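Local coordinates for HD domain protein (Enterococcus faecalis, PDB 4LRL) that probably hydrolyses deoxynucleoside triphosphates such as dGTP at a metal-containing HD-domain site, under allosteric control by bound nucleotides, at residues L228-I231 / L232-I235; E167-Q170 / I171-V175; K189-N193 / P194-Q198; I368-L371 / R372-E376; D254-V257 / S258-Q261. All blocks are in the same frame, centred on the assembly; numbering follows the deposited sequence.

How the interactions relate
Interactions 2 and 3 lie in the HD domain, interactions 1, 4 and 5 in the HD-associated region. Interactions 1 and 5 touch directly: I231 CD1 packs on Y255 CB at 3.8 Å. Three contacts lie near the nickel ion held by H90, H134, D135 and D207, the side chains of Y255, K189 and L228 being about 11, 13 and 14 Å from it. The E167 side chain of interaction 2 is about 11 Å from a bound dGTP. The Q261 side chain of interaction 5 is about 8 Å from bound dTTP. Interaction 4 is distant from the other contacts, its centre at least about 39 Å from theirs, yet its I375 side chain is about 9 Å from that of K354, a dGTP-binding residue.

Interaction 1. Residues L228-I231 / L232-I235; sequences LTRI and LRVI
L228 and L232 meet one helical turn apart, their side chains crossing obliquely, with L228 CG 4.0 Å from L232 CD1. The L228 branch is brought there by a first torsion that sets CG anti to the backbone N (chi1 180°).

A second side-chain contact involves R230, whose side chain crosses that of V234 at about a right angle. V234 CG1 sits 3.6 Å above one face of the R230 guanidinium, toward its rim, and R230 NH2 is 3.7 Å from that methyl. R230 NH1 also touches the methylenes of R233, 3.6 Å from R233 CG; the two guanidinium planes are 12° apart, but R230 NH1 and R233 NE stay 5.3 Å from each other. Beyond the segment, R230 makes a cation-pi contact with Y47 of the second subunit.

Backbone bonding shows the short helix 228-234 running out into strand 235-238, an edge strand of the mixed sheet within this chain. L232 N donates to L228 O in a regular helical bond, but both bonds of R233 N, to T229 O and R230 O, are weak. I231 O then takes two donors. I235 N arrives nearly along its C=O axis at 2.9 Å, whereas V234 N stands above the carbonyl plane, 63° out of it, at 3.2 Å. L232 and I235 pack on I101 of helix 87-108, while I231 rests on F244 of strand 241-245.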
loop_
_atom_site.group_PDB
_atom_site.type_symbol
_atom_site.label_atom_id
_atom_site.label_comp_id
_atom_site.label_asym_id
_atom_site.label_seq_id
_atom_site.Cartn_x
_atom_site.Cartn_y
_atom_site.Cartn_z
ATOM N N LEU C 228 -11.927 6.715 -1.341
ATOM C CA LEU C 228 -13.094 6.740 -2.227
ATOM C C LEU C 228 -14.284 5.970 -1.656
ATOM O O LEU C 228 -15.414 6.463 -1.686
ATOM C CB LEU C 228 -12.741 6.200 -3.621
ATOM C CG LEU C 228 -13.879 6.158 -4.653
ATOM C CD1 LEU C 228 -14.484 7.537 -4.883
ATOM C CD2 LEU C 228 -13.417 5.557 -5.963
ATOM N N THR C 229 -14.016 4.769 -1.142
ATOM C CA THR C 229 -15.055 3.903 -0.583
ATOM C C THR C 229 -15.817 4.537 0.586
ATOM O O THR C 229 -17.023 4.330 0.714
ATOM C CB THR C 229 -14.508 2.513 -0.193
ATOM O OG1 THR C 229 -14.121 1.811 -1.377
ATOM C CG2 THR C 229 -15.576 1.680 0.517
ATOM N N ARG C 230 -15.135 5.306 1.433
ATOM C CA ARG C 230 -15.858 5.948 2.522
ATOM C C ARG C 230 -16.707 7.113 2.035
ATOM O O ARG C 230 -17.801 7.333 2.551
ATOM C CB ARG C 230 -14.969 6.365 3.703
ATOM C CG ARG C 230 -15.785 6.896 4.941
ATOM C CD ARG C 230 -16.903 5.948 5.424
ATOM N NE ARG C 230 -17.738 6.561 6.461
ATOM C CZ ARG C 230 -18.830 6.012 7.001
ATOM N NH1 ARG C 230 -19.254 4.811 6.623
ATOM N NH2 ARG C 230 -19.504 6.678 7.927
ATOM N N ILE C 231 -16.232 7.827 1.022
ATOM C CA ILE C 231 -17.038 8.893 0.436
ATOM C C ILE C 231 -18.267 8.305 -0.250
ATOM O O ILE C 231 -19.365 8.841 -0.128
ATOM C CB ILE C 231 -16.224 9.814 -0.503
ATOM C CG1 ILE C 231 -15.116 10.507 0.304
ATOM C CG2 ILE C 231 -17.160 10.858 -1.179
ATOM C CD1 ILE C 231 -14.358 11.544 -0.445
ATOM N N LEU C 232 -18.085 7.175 -0.927
ATOM C CA LEU C 232 -19.206 6.511 -1.574
ATOM C C LEU C 232 -20.247 5.990 -0.589
ATOM O O LEU C 232 -21.410 5.835 -0.942
ATOM C CB LEU C 232 -18.719 5.390 -2.496
ATOM C CG LEU C 232 -17.939 5.864 -3.734
ATOM C CD1 LEU C 232 -17.549 4.697 -4.618
ATOM C CD2 LEU C 232 -18.717 6.896 -4.522
ATOM N N ARG C 233 -19.836 5.746 0.655
ATOM C CA ARG C 233 -20.756 5.239 1.668
ATOM C C ARG C 233 -21.661 6.334 2.249
ATOM O O ARG C 233 -22.697 6.034 2.831
ATOM C CB ARG C 233 -19.979 4.550 2.794
ATOM C CG ARG C 233 -20.811 3.603 3.654
ATOM C CD ARG C 233 -20.924 2.225 3.028
ATOM N NE ARG C 233 -21.994 1.429 3.623
ATOM C CZ ARG C 233 -22.185 0.129 3.388
ATOM N NH1 ARG C 233 -21.369 -0.537 2.576
ATOM N NH2 ARG C 233 -23.195 -0.513 3.974
ATOM N N VAL C 234 -21.263 7.595 2.100
ATOM C CA VAL C 234 -21.994 8.700 2.711
ATOM C C VAL C 234 -22.535 9.704 1.694
ATOM O O VAL C 234 -23.341 10.571 2.056
ATOM C CB VAL C 234 -21.151 9.450 3.779
ATOM C CG1 VAL C 234 -20.793 8.522 4.942
ATOM C CG2 VAL C 234 -19.898 10.077 3.165
ATOM N N ILE C 235 -22.094 9.584 0.435
ATOM C CA ILE C 235 -22.590 10.438 -0.659
ATOM C C ILE C 235 -24.094 10.243 -0.861
ATOM O O ILE C 235 -24.617 9.134 -0.751
ATOM C CB ILE C 235 -21.825 10.208 -1.990
ATOM C CG1 ILE C 235 -22.118 11.341 -2.982
ATOM C CG2 ILE C 235 -22.145 8.818 -2.593
ATOM C CD1 ILE C 235 -21.177 11.417 -4.175
#

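Interaction 2. Residues E167-Q170 / I171-V175; sequences EVYQ and ILNRV
The Y169 ring carries N173 CB over one face, 3.6 Å above the plane and shifted toward the rim, and has Q170 CD in plane at its edge; Q170 NE2 is itself hydrogen-bonded to P164 O. N173 CB stands 3.9 Å from the ring centroid, 24° off the normal, which meets the geometry of a CH-pi contact. Ring and amide planes are only 11° apart, and the two side chains run alongside each other, pointing the same way. Both have CG anti to the backbone N, which carries them along the same flank of the helix. P180 of helix 179-187 touches both residues.

On another flank V168 CG1 lies 3.8 Å from L172 CD1, again side by side, and both residues pack against L133 of helix 124-133. The backbone bond from N173 N to Y169 O is short, 2.7 Å, and almost straight at 175°. E63 accepts from the N-H groups of E167 and V168 through its carboxylate. These are i to i+4 side-chain contacts of an amphipathic helix packed in the HD domain.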
loop_
_atom_site.group_PDB
_atom_site.type_symbol
_atom_site.label_atom_id
_atom_site.label_comp_id
_atom_site.label_asym_id
_atom_site.label_seq_id
_atom_site.Cartn_x
_atom_site.Cartn_y
_atom_site.Cartn_z
ATOM N N GLU C 167 -17.737 11.016 -34.746
ATOM C CA GLU C 167 -18.227 9.701 -34.360
ATOM C C GLU C 167 -19.045 9.791 -33.068
ATOM O O GLU C 167 -20.060 9.098 -32.929
ATOM C CB GLU C 167 -17.025 8.775 -34.163
ATOM C CG GLU C 167 -17.295 7.286 -34.278
ATOM C CD GLU C 167 -16.019 6.504 -34.583
ATOM O OE1 GLU C 167 -15.260 6.908 -35.501
ATOM O OE2 GLU C 167 -15.780 5.479 -33.908
ATOM N N VAL C 168 -18.613 10.654 -32.143
ATOM C CA VAL C 168 -19.271 10.828 -30.839
ATOM C C VAL C 168 -20.697 11.351 -30.970
ATOM O O VAL C 168 -21.609 10.866 -30.289
ATOM C CB VAL C 168 -18.448 11.741 -29.888
ATOM C CG1 VAL C 168 -19.314 12.309 -28.765
ATOM C CG2 VAL C 168 -17.262 10.976 -29.311
ATOM N N TYR C 169 -20.883 12.330 -31.856
ATOM C CA TYR C 169 -22.208 12.857 -32.154
ATOM C C TYR C 169 -23.117 11.758 -32.690
ATOM O O TYR C 169 -24.242 11.588 -32.207
ATOM C CB TYR C 169 -22.127 13.993 -33.182
ATOM C CG TYR C 169 -23.482 14.504 -33.633
ATOM C CD1 TYR C 169 -24.100 15.571 -32.977
ATOM C CD2 TYR C 169 -24.150 13.917 -34.711
ATOM C CE1 TYR C 169 -25.343 16.042 -33.378
ATOM C CE2 TYR C 169 -25.400 14.385 -35.130
ATOM C CZ TYR C 169 -25.990 15.445 -34.455
ATOM O OH TYR C 169 -27.222 15.913 -34.853
ATOM N N GLN C 170 -22.626 11.026 -33.694
ATOM C CA GLN C 170 -23.427 10.016 -34.388
ATOM C C GLN C 170 -23.916 8.909 -33.459
ATOM O O GLN C 170 -24.909 8.246 -33.745
ATOM C CB GLN C 170 -22.658 9.427 -35.572
ATOM C CG GLN C 170 -22.363 10.419 -36.699
ATOM C CD GLN C 170 -23.621 10.994 -37.339
ATOM O OE1 GLN C 170 -24.711 10.429 -37.220
ATOM N NE2 GLN C 170 -23.472 12.125 -38.030
ATOM N N ILE C 171 -23.205 8.725 -32.349
ATOM C CA ILE C 171 -23.596 7.788 -31.304
ATOM C C ILE C 171 -24.678 8.410 -30.408
ATOM O O ILE C 171 -25.715 7.800 -30.141
ATOM C CB ILE C 171 -22.363 7.354 -30.474
ATOM C CG1 ILE C 171 -21.430 6.494 -31.342
ATOM C CG2 ILE C 171 -22.782 6.605 -29.194
ATOM C CD1 ILE C 171 -19.977 6.472 -30.879
ATOM N N LEU C 172 -24.422 9.634 -29.963
ATOM C CA LEU C 172 -25.320 10.336 -29.071
ATOM C C LEU C 172 -26.657 10.683 -29.731
ATOM O O LEU C 172 -27.712 10.519 -29.127
ATOM C CB LEU C 172 -24.635 11.590 -28.517
ATOM C CG LEU C 172 -23.399 11.387 -27.625
ATOM C CD1 LEU C 172 -22.790 12.734 -27.276
ATOM C CD2 LEU C 172 -23.696 10.582 -26.350
ATOM N N ASN C 173 -26.598 11.155 -30.971
ATOM C CA ASN C 173 -27.794 11.510 -31.735
ATOM C C ASN C 173 -28.613 10.268 -32.102
ATOM O O ASN C 173 -29.821 10.345 -32.286
ATOM C CB ASN C 173 -27.392 12.305 -32.978
ATOM C CG ASN C 173 -28.564 12.650 -33.866
ATOM O OD1 ASN C 173 -29.361 13.543 -33.563
ATOM N ND2 ASN C 173 -28.664 11.956 -34.987
ATOM N N ARG C 174 -27.938 9.126 -32.185
ATOM C CA ARG C 174 -28.588 7.837 -32.349
ATOM C C ARG C 174 -29.354 7.438 -31.081
ATOM O O ARG C 174 -30.329 6.691 -31.164
ATOM C CB ARG C 174 -27.552 6.774 -32.719
ATOM C CG ARG C 174 -28.113 5.444 -33.167
ATOM C CD ARG C 174 -26.995 4.445 -33.382
ATOM N NE ARG C 174 -27.487 3.068 -33.376
ATOM C CZ ARG C 174 -26.700 1.994 -33.381
ATOM N NH1 ARG C 174 -25.378 2.131 -33.395
ATOM N NH2 ARG C 174 -27.235 0.780 -33.372
ATOM N N VAL C 175 -28.930 7.935 -29.918
ATOM C CA VAL C 175 -29.719 7.754 -28.690
ATOM C C VAL C 175 -31.083 8.416 -28.884
ATOM O O VAL C 175 -32.127 7.773 -28.751
ATOM C CB VAL C 175 -29.024 8.346 -27.433
ATOM C CG1 VAL C 175 -29.934 8.234 -26.206
ATOM C CG2 VAL C 175 -27.676 7.669 -27.171
#

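Interaction 3. Residues K189-N193 / P194-Q198; sequences KQYPN and PQVVQ
This is a local contact at a helix start in the HD domain, where the loop after helix 179-187 turns back over the first turn of helix 194-200. N193 holds the N-cap position: its OD1 accepts from Q195 N at 3.2 Å, with the donor tilted 35° from the carbonyl plane. Its backbone O takes a straighter bond from V197 N, 168° at the hydrogen, and a weak one from V196 N. A water accepts from N193 ND2 at 3.0 Å and donates to Q195 OE1 at 2.6 Å, while Q195 NE2 is hydrogen-bonded to G118 O and Y238 O.

The preceding helix ends in a Schellman motif, Q190 N bonding to S185 O and K189 N to V186 O, with K189 as the C-prime residue at positive phi (72°). Across the turn, the aliphatic K189 CB is 3.9 Å from V197 CG1, Y191 CB is 4.0 Å from V197 CG2, and Y191 CD2 lies obliquely 4.0 Å from V196 CG1. E123 binds Y191 OH and N193 ND2 through its two carboxylate oxygens.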
loop_
_atom_site.group_PDB
_atom_site.type_symbol
_atom_site.label_atom_id
_atom_site.label_comp_id
_atom_site.label_asym_id
_atom_site.label_seq_id
_atom_site.Cartn_x
_atom_site.Cartn_y
_atom_site.Cartn_z
ATOM N N LYS C 189 -22.972 22.925 -17.589
ATOM C CA LYS C 189 -23.618 23.090 -16.279
ATOM C C LYS C 189 -24.966 23.799 -16.397
ATOM O O LYS C 189 -25.438 24.434 -15.450
ATOM C CB LYS C 189 -22.697 23.822 -15.287
ATOM C CG LYS C 189 -21.290 23.221 -15.163
ATOM C CD LYS C 189 -20.390 24.069 -14.267
ATOM C CE LYS C 189 -20.578 23.695 -12.793
ATOM N NZ LYS C 189 -20.273 24.820 -11.858
ATOM N N GLN C 190 -25.589 23.675 -17.562
ATOM C CA GLN C 190 -26.867 24.322 -17.804
ATOM C C GLN C 190 -28.039 23.352 -17.688
ATOM O O GLN C 190 -29.191 23.769 -17.571
ATOM C CB GLN C 190 -26.856 25.036 -19.159
ATOM C CG GLN C 190 -25.975 26.288 -19.169
ATOM C CD GLN C 190 -25.761 26.858 -20.565
ATOM O OE1 GLN C 190 -25.097 26.246 -21.402
ATOM N NE2 GLN C 190 -26.313 28.041 -20.814
ATOM N N TYR C 191 -27.731 22.059 -17.699
ATOM C CA TYR C 191 -28.734 20.996 -17.518
ATOM C C TYR C 191 -29.538 21.175 -16.215
ATOM O O TYR C 191 -28.954 21.482 -15.172
ATOM C CB TYR C 191 -28.035 19.627 -17.549
ATOM C CG TYR C 191 -28.976 18.453 -17.705
ATOM C CD1 TYR C 191 -29.658 18.239 -18.904
ATOM C CD2 TYR C 191 -29.180 17.552 -16.660
ATOM C CE1 TYR C 191 -30.512 17.166 -19.056
ATOM C CE2 TYR C 191 -30.031 16.473 -16.804
ATOM C CZ TYR C 191 -30.691 16.285 -18.003
ATOM O OH TYR C 191 -31.545 15.226 -18.156
ATOM N N PRO C 192 -30.874 20.979 -16.269
ATOM C CA PRO C 192 -31.739 21.357 -15.138
ATOM C C PRO C 192 -31.621 20.518 -13.855
ATOM O O PRO C 192 -32.058 20.972 -12.796
ATOM C CB PRO C 192 -33.162 21.237 -15.719
ATOM C CG PRO C 192 -32.986 21.093 -17.198
ATOM C CD PRO C 192 -31.667 20.433 -17.382
ATOM N N ASN C 193 -31.052 19.323 -13.939
ATOM C CA ASN C 193 -30.927 18.449 -12.777
ATOM C C ASN C 193 -29.589 18.646 -12.046
ATOM O O ASN C 193 -28.539 18.180 -12.520
ATOM C CB ASN C 193 -31.119 16.987 -13.203
ATOM C CG ASN C 193 -31.392 16.054 -12.033
ATOM O OD1 ASN C 193 -31.064 16.353 -10.880
ATOM N ND2 ASN C 193 -31.982 14.901 -12.332
ATOM N N PRO C 194 -29.622 19.318 -10.878
ATOM C CA PRO C 194 -28.390 19.635 -10.133
ATOM C C PRO C 194 -27.618 18.395 -9.664
ATOM O O PRO C 194 -26.392 18.450 -9.499
ATOM C CB PRO C 194 -28.896 20.438 -8.935
ATOM C CG PRO C 194 -30.358 20.060 -8.800
ATOM C CD PRO C 194 -30.838 19.775 -10.175
ATOM N N GLN C 195 -28.324 17.287 -9.452
ATOM C CA GLN C 195 -27.669 16.029 -9.091
ATOM C C GLN C 195 -26.759 15.529 -10.217
ATOM O O GLN C 195 -25.648 15.066 -9.965
ATOM C CB GLN C 195 -28.699 14.961 -8.741
ATOM C CG GLN C 195 -29.700 15.373 -7.691
ATOM C CD GLN C 195 -30.823 14.370 -7.553
ATOM O OE1 GLN C 195 -30.816 13.319 -8.208
ATOM N NE2 GLN C 195 -31.798 14.680 -6.696
ATOM N N VAL C 196 -27.244 15.627 -11.451
ATOM C CA VAL C 196 -26.491 15.222 -12.633
ATOM C C VAL C 196 -25.264 16.129 -12.843
ATOM O O VAL C 196 -24.140 15.640 -13.044
ATOM C CB VAL C 196 -27.402 15.225 -13.900
ATOM C CG1 VAL C 196 -26.588 14.974 -15.160
ATOM C CG2 VAL C 196 -28.544 14.209 -13.758
ATOM N N VAL C 197 -25.481 17.442 -12.776
ATOM C CA VAL C 197 -24.416 18.426 -12.968
ATOM C C VAL C 197 -23.337 18.318 -11.899
ATOM O O VAL C 197 -22.137 18.284 -12.224
ATOM C CB VAL C 197 -24.978 19.882 -12.993
ATOM C CG1 VAL C 197 -23.841 20.901 -12.996
ATOM C CG2 VAL C 197 -25.879 20.093 -14.200
ATOM N N GLN C 198 -23.759 18.257 -10.630
ATOM C CA GLN C 198 -22.813 18.235 -9.501
ATOM C C GLN C 198 -21.973 16.959 -9.409
ATOM O O GLN C 198 -20.893 16.975 -8.827
ATOM C CB GLN C 198 -23.514 18.519 -8.166
ATOM C CG GLN C 198 -23.823 19.998 -7.925
ATOM C CD GLN C 198 -24.544 20.258 -6.606
ATOM O OE1 GLN C 198 -24.283 19.605 -5.580
ATOM N NE2 GLN C 198 -25.450 21.212 -6.625
HETATM O O HOH W 1 -32.276 12.768 -10.308
#

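Interaction 4. Residues I368-L371 / R372-E376; sequences IAYL and RELIE
Y370 lays its ring over L374, one turn further along the helix: L374 CG is 4.1 Å above one ring face, toward the rim, and Y370 CE1 comes within 3.7 Å of L374 CD1. The side chains cross at a slant. With CG anti to the backbone N (chi1 177°), the Y370 ring leans along the helix toward L374, and its hydroxyl is hydrogen-bonded to E466 of helix 461-468. E373 approaches the same ring obliquely, E373 OE1 3.9 Å from Y370 CD2, its carboxylate turned 85° from the ring plane.

On a different flank R372 runs extended beside I368. I368 CG2 lies over one face of the guanidinium, 3.8 Å from R372 NH1, and R372 NE is hydrogen-bonded to T386 OG1. Four i to i+4 backbone bonds show the turn to be regular: R372 N to I368 O is 2.8 Å, and the other three are only slightly longer. L371 and I375 face inward on F467. The whole is typical of an amphipathic helix, here helix 361-377 leaning on helix 461-468 and strand 441-444.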
loop_
_atom_site.group_PDB
_atom_site.type_symbol
_atom_site.label_atom_id
_atom_site.label_comp_id
_atom_site.label_asym_id
_atom_site.label_seq_id
_atom_site.Cartn_x
_atom_site.Cartn_y
_atom_site.Cartn_z
ATOM N N ILE C 368 13.448 42.777 -11.296
ATOM C CA ILE C 368 13.294 41.749 -12.322
ATOM C C ILE C 368 13.767 42.293 -13.674
ATOM O O ILE C 368 14.463 41.605 -14.410
ATOM C CB ILE C 368 11.830 41.212 -12.377
ATOM C CG1 ILE C 368 11.586 40.236 -11.224
ATOM C CG2 ILE C 368 11.519 40.514 -13.711
ATOM C CD1 ILE C 368 10.123 40.004 -10.899
ATOM N N ALA C 369 13.414 43.538 -13.980
ATOM C CA ALA C 369 13.853 44.164 -15.225
ATOM C C ALA C 369 15.386 44.206 -15.327
ATOM O O ALA C 369 15.947 43.925 -16.388
ATOM C CB ALA C 369 13.248 45.547 -15.373
ATOM N N TYR C 370 16.039 44.523 -14.206
ATOM C CA TYR C 370 17.492 44.556 -14.111
ATOM C C TYR C 370 18.098 43.161 -14.339
ATOM O O TYR C 370 19.009 43.011 -15.146
ATOM C CB TYR C 370 17.934 45.176 -12.773
ATOM C CG TYR C 370 19.432 45.179 -12.553
ATOM C CD1 TYR C 370 20.010 44.356 -11.597
ATOM C CD2 TYR C 370 20.271 45.981 -13.325
ATOM C CE1 TYR C 370 21.390 44.337 -11.400
ATOM C CE2 TYR C 370 21.648 45.972 -13.137
ATOM C CZ TYR C 370 22.197 45.150 -12.172
ATOM O OH TYR C 370 23.555 45.135 -11.983
ATOM N N LEU C 371 17.566 42.148 -13.657
ATOM C CA LEU C 371 17.979 40.751 -13.879
ATOM C C LEU C 371 17.772 40.307 -15.318
ATOM O O LEU C 371 18.589 39.551 -15.862
ATOM C CB LEU C 371 17.245 39.789 -12.939
ATOM C CG LEU C 371 17.371 40.063 -11.441
ATOM C CD1 LEU C 371 16.702 38.959 -10.664
ATOM C CD2 LEU C 371 18.827 40.207 -11.017
ATOM N N ARG C 372 16.686 40.773 -15.932
ATOM C CA ARG C 372 16.457 40.530 -17.357
ATOM C C ARG C 372 17.512 41.183 -18.249
ATOM O O ARG C 372 17.926 40.583 -19.239
ATOM C CB ARG C 372 15.056 40.969 -17.773
ATOM C CG ARG C 372 14.020 39.906 -17.468
ATOM C CD ARG C 372 12.624 40.442 -17.619
ATOM N NE ARG C 372 11.676 39.344 -17.721
ATOM C CZ ARG C 372 10.372 39.456 -17.505
ATOM N NH1 ARG C 372 9.850 40.630 -17.158
ATOM N NH2 ARG C 372 9.593 38.385 -17.636
ATOM N N GLU C 373 17.950 42.397 -17.897
ATOM C CA GLU C 373 19.075 43.022 -18.582
ATOM C C GLU C 373 20.324 42.145 -18.484
ATOM O O GLU C 373 20.958 41.857 -19.491
ATOM C CB GLU C 373 19.377 44.417 -18.036
ATOM C CG GLU C 373 20.526 45.083 -18.786
ATOM C CD GLU C 373 20.989 46.403 -18.191
ATOM O OE1 GLU C 373 20.525 46.800 -17.102
ATOM O OE2 GLU C 373 21.835 47.056 -18.841
ATOM N N LEU C 374 20.658 41.706 -17.273
ATOM C CA LEU C 374 21.849 40.893 -17.061
ATOM C C LEU C 374 21.812 39.603 -17.866
ATOM O O LEU C 374 22.815 39.208 -18.458
ATOM C CB LEU C 374 22.032 40.567 -15.575
ATOM C CG LEU C 374 22.211 41.736 -14.601
ATOM C CD1 LEU C 374 22.305 41.193 -13.180
ATOM C CD2 LEU C 374 23.442 42.602 -14.966
ATOM N N ILE C 375 20.648 38.958 -17.876
ATOM C CA ILE C 375 20.438 37.693 -18.574
ATOM C C ILE C 375 20.644 37.907 -20.073
ATOM O O ILE C 375 21.269 37.081 -20.740
ATOM C CB ILE C 375 19.022 37.122 -18.234
ATOM C CG1 ILE C 375 19.030 36.507 -16.826
ATOM C CG2 ILE C 375 18.522 36.131 -19.288
ATOM C CD1 ILE C 375 17.651 36.437 -16.155
ATOM N N GLU C 376 20.140 39.035 -20.571
ATOM C CA GLU C 376 20.328 39.479 -21.946
ATOM C C GLU C 376 21.794 39.740 -22.288
ATOM O O GLU C 376 22.236 39.445 -23.402
ATOM C CB GLU C 376 19.536 40.772 -22.174
ATOM C CG GLU C 376 19.635 41.359 -23.577
ATOM C CD GLU C 376 18.608 42.451 -23.801
ATOM O OE1 GLU C 376 17.516 42.117 -24.305
ATOM O OE2 GLU C 376 18.869 43.628 -23.452
#

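Interaction 5. Residues D254-V257 / S258-Q261; sequences DYIV and SRYQ
Four i to i+4 backbone bonds, each 3.0 Å, run from S258, R259, Y260 and Q261 N to D254, Y255, I256 and V257 O, so this portion of helix 249-267 is regular throughout.

S258 adds a side-chain bond to the first of them. Its OG, placed beside the backbone N by a chi1 of -60°, donates to D254 O at 2.9 Å. Backbone N and hydroxyl reach that oxygen from opposite faces of the carbonyl plane, the hydroxyl tilted 24° out of it.

Y255 and R259 form the main side-chain pair. Y255 OH lies 3.7 Å from R259 CD and 3.6 Å from R259 NH1, and ring and guanidinium planes stand 58° apart. The polar ends have partners elsewhere: Y255 OH is hydrogen-bonded to Q203 O, while R259 NH2 bonds to D397 O and to Q203 OE1, and R259 NE to Y263 OH. V257 CG1 also touches Q261 CD, at 4.1 Å; the Q261 side chain is about 8 Å from bound dTTP.

V257 packs on Q261 of the third subunit, placing this helix face at a tetramer interface. Chemically, two donors grip D254 O, and Q203 binds both Y255 and R259, so Y255 OH and the R259 guanidinium have partners in this buried setting; nearby R208, its NH2 close to that of R259, would probably add like-charge strain.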
loop_
_atom_site.group_PDB
_atom_site.type_symbol
_atom_site.label_atom_id
_atom_site.label_comp_id
_atom_site.label_asym_id
_atom_site.label_seq_id
_atom_site.Cartn_x
_atom_site.Cartn_y
_atom_site.Cartn_z
ATOM N N ASP C 254 -10.531 14.344 4.587
ATOM C CA ASP C 254 -9.407 13.665 3.936
ATOM C C ASP C 254 -9.363 13.945 2.447
ATOM O O ASP C 254 -8.289 13.967 1.850
ATOM C CB ASP C 254 -9.480 12.152 4.136
ATOM C CG ASP C 254 -9.465 11.750 5.592
ATOM O OD1 ASP C 254 -10.086 10.717 5.921
ATOM O OD2 ASP C 254 -8.840 12.461 6.409
ATOM N N TYR C 255 -10.526 14.141 1.835
ATOM C CA TYR C 255 -10.545 14.522 0.439
ATOM C C TYR C 255 -9.920 15.921 0.275
ATOM O O TYR C 255 -9.065 16.116 -0.584
ATOM C CB TYR C 255 -11.956 14.445 -0.147
ATOM C CG TYR C 255 -12.124 15.310 -1.364
ATOM C CD1 TYR C 255 -11.601 14.915 -2.593
ATOM C CD2 TYR C 255 -12.797 16.535 -1.284
ATOM C CE1 TYR C 255 -11.745 15.712 -3.713
ATOM C CE2 TYR C 255 -12.946 17.352 -2.405
ATOM C CZ TYR C 255 -12.419 16.933 -3.615
ATOM O OH TYR C 255 -12.549 17.719 -4.730
ATOM N N ILE C 256 -10.317 16.874 1.118
ATOM C CA ILE C 256 -9.746 18.225 1.054
ATOM C C ILE C 256 -8.238 18.225 1.353
ATOM O O ILE C 256 -7.467 18.911 0.704
ATOM C CB ILE C 256 -10.501 19.227 1.971
ATOM C CG1 ILE C 256 -11.953 19.388 1.504
ATOM C CG2 ILE C 256 -9.793 20.585 1.997
ATOM C CD1 ILE C 256 -12.110 20.078 0.145
ATOM N N VAL C 257 -7.828 17.429 2.324
ATOM C CA VAL C 257 -6.421 17.278 2.653
ATOM C C VAL C 257 -5.614 16.773 1.449
ATOM O O VAL C 257 -4.586 17.354 1.115
ATOM C CB VAL C 257 -6.243 16.389 3.906
ATOM C CG1 VAL C 257 -4.768 16.070 4.163
ATOM C CG2 VAL C 257 -6.828 17.087 5.111
ATOM N N SER C 258 -6.096 15.718 0.788
ATOM C CA SER C 258 -5.415 15.148 -0.384
ATOM C C SER C 258 -5.339 16.148 -1.530
ATOM O O SER C 258 -4.315 16.244 -2.233
ATOM C CB SER C 258 -6.123 13.886 -0.872
ATOM O OG SER C 258 -6.138 12.893 0.144
ATOM N N ARG C 259 -6.438 16.878 -1.709
ATOM C CA ARG C 259 -6.559 17.891 -2.732
ATOM C C ARG C 259 -5.454 18.920 -2.548
ATOM O O ARG C 259 -4.698 19.188 -3.479
ATOM C CB ARG C 259 -7.938 18.551 -2.655
ATOM C CG ARG C 259 -8.339 19.326 -3.892
ATOM C CD ARG C 259 -9.754 19.877 -3.761
ATOM N NE ARG C 259 -9.905 21.181 -4.409
ATOM C CZ ARG C 259 -11.068 21.825 -4.526
ATOM N NH1 ARG C 259 -12.184 21.273 -4.063
ATOM N NH2 ARG C 259 -11.127 23.011 -5.127
ATOM N N TYR C 260 -5.332 19.438 -1.329
ATOM C CA TYR C 260 -4.347 20.466 -0.983
ATOM C C TYR C 260 -2.915 19.968 -1.172
ATOM O O TYR C 260 -2.083 20.645 -1.776
ATOM C CB TYR C 260 -4.574 20.946 0.461
ATOM C CG TYR C 260 -3.440 21.755 1.081
ATOM C CD1 TYR C 260 -3.360 23.126 0.900
ATOM C CD2 TYR C 260 -2.459 21.143 1.862
ATOM C CE1 TYR C 260 -2.337 23.867 1.463
ATOM C CE2 TYR C 260 -1.437 21.880 2.432
ATOM C CZ TYR C 260 -1.382 23.242 2.229
ATOM O OH TYR C 260 -0.365 23.983 2.792
ATOM N N GLN C 261 -2.624 18.781 -0.638
ATOM C CA GLN C 261 -1.259 18.240 -0.767
ATOM C C GLN C 261 -0.834 17.907 -2.198
ATOM O O GLN C 261 0.332 18.138 -2.549
ATOM C CB GLN C 261 -0.921 17.132 0.253
ATOM C CG GLN C 261 -1.810 15.914 0.245
ATOM C CD GLN C 261 -1.756 15.126 1.556
ATOM O OE1 GLN C 261 -0.948 15.408 2.448
ATOM N NE2 GLN C 261 -2.636 14.128 1.674
#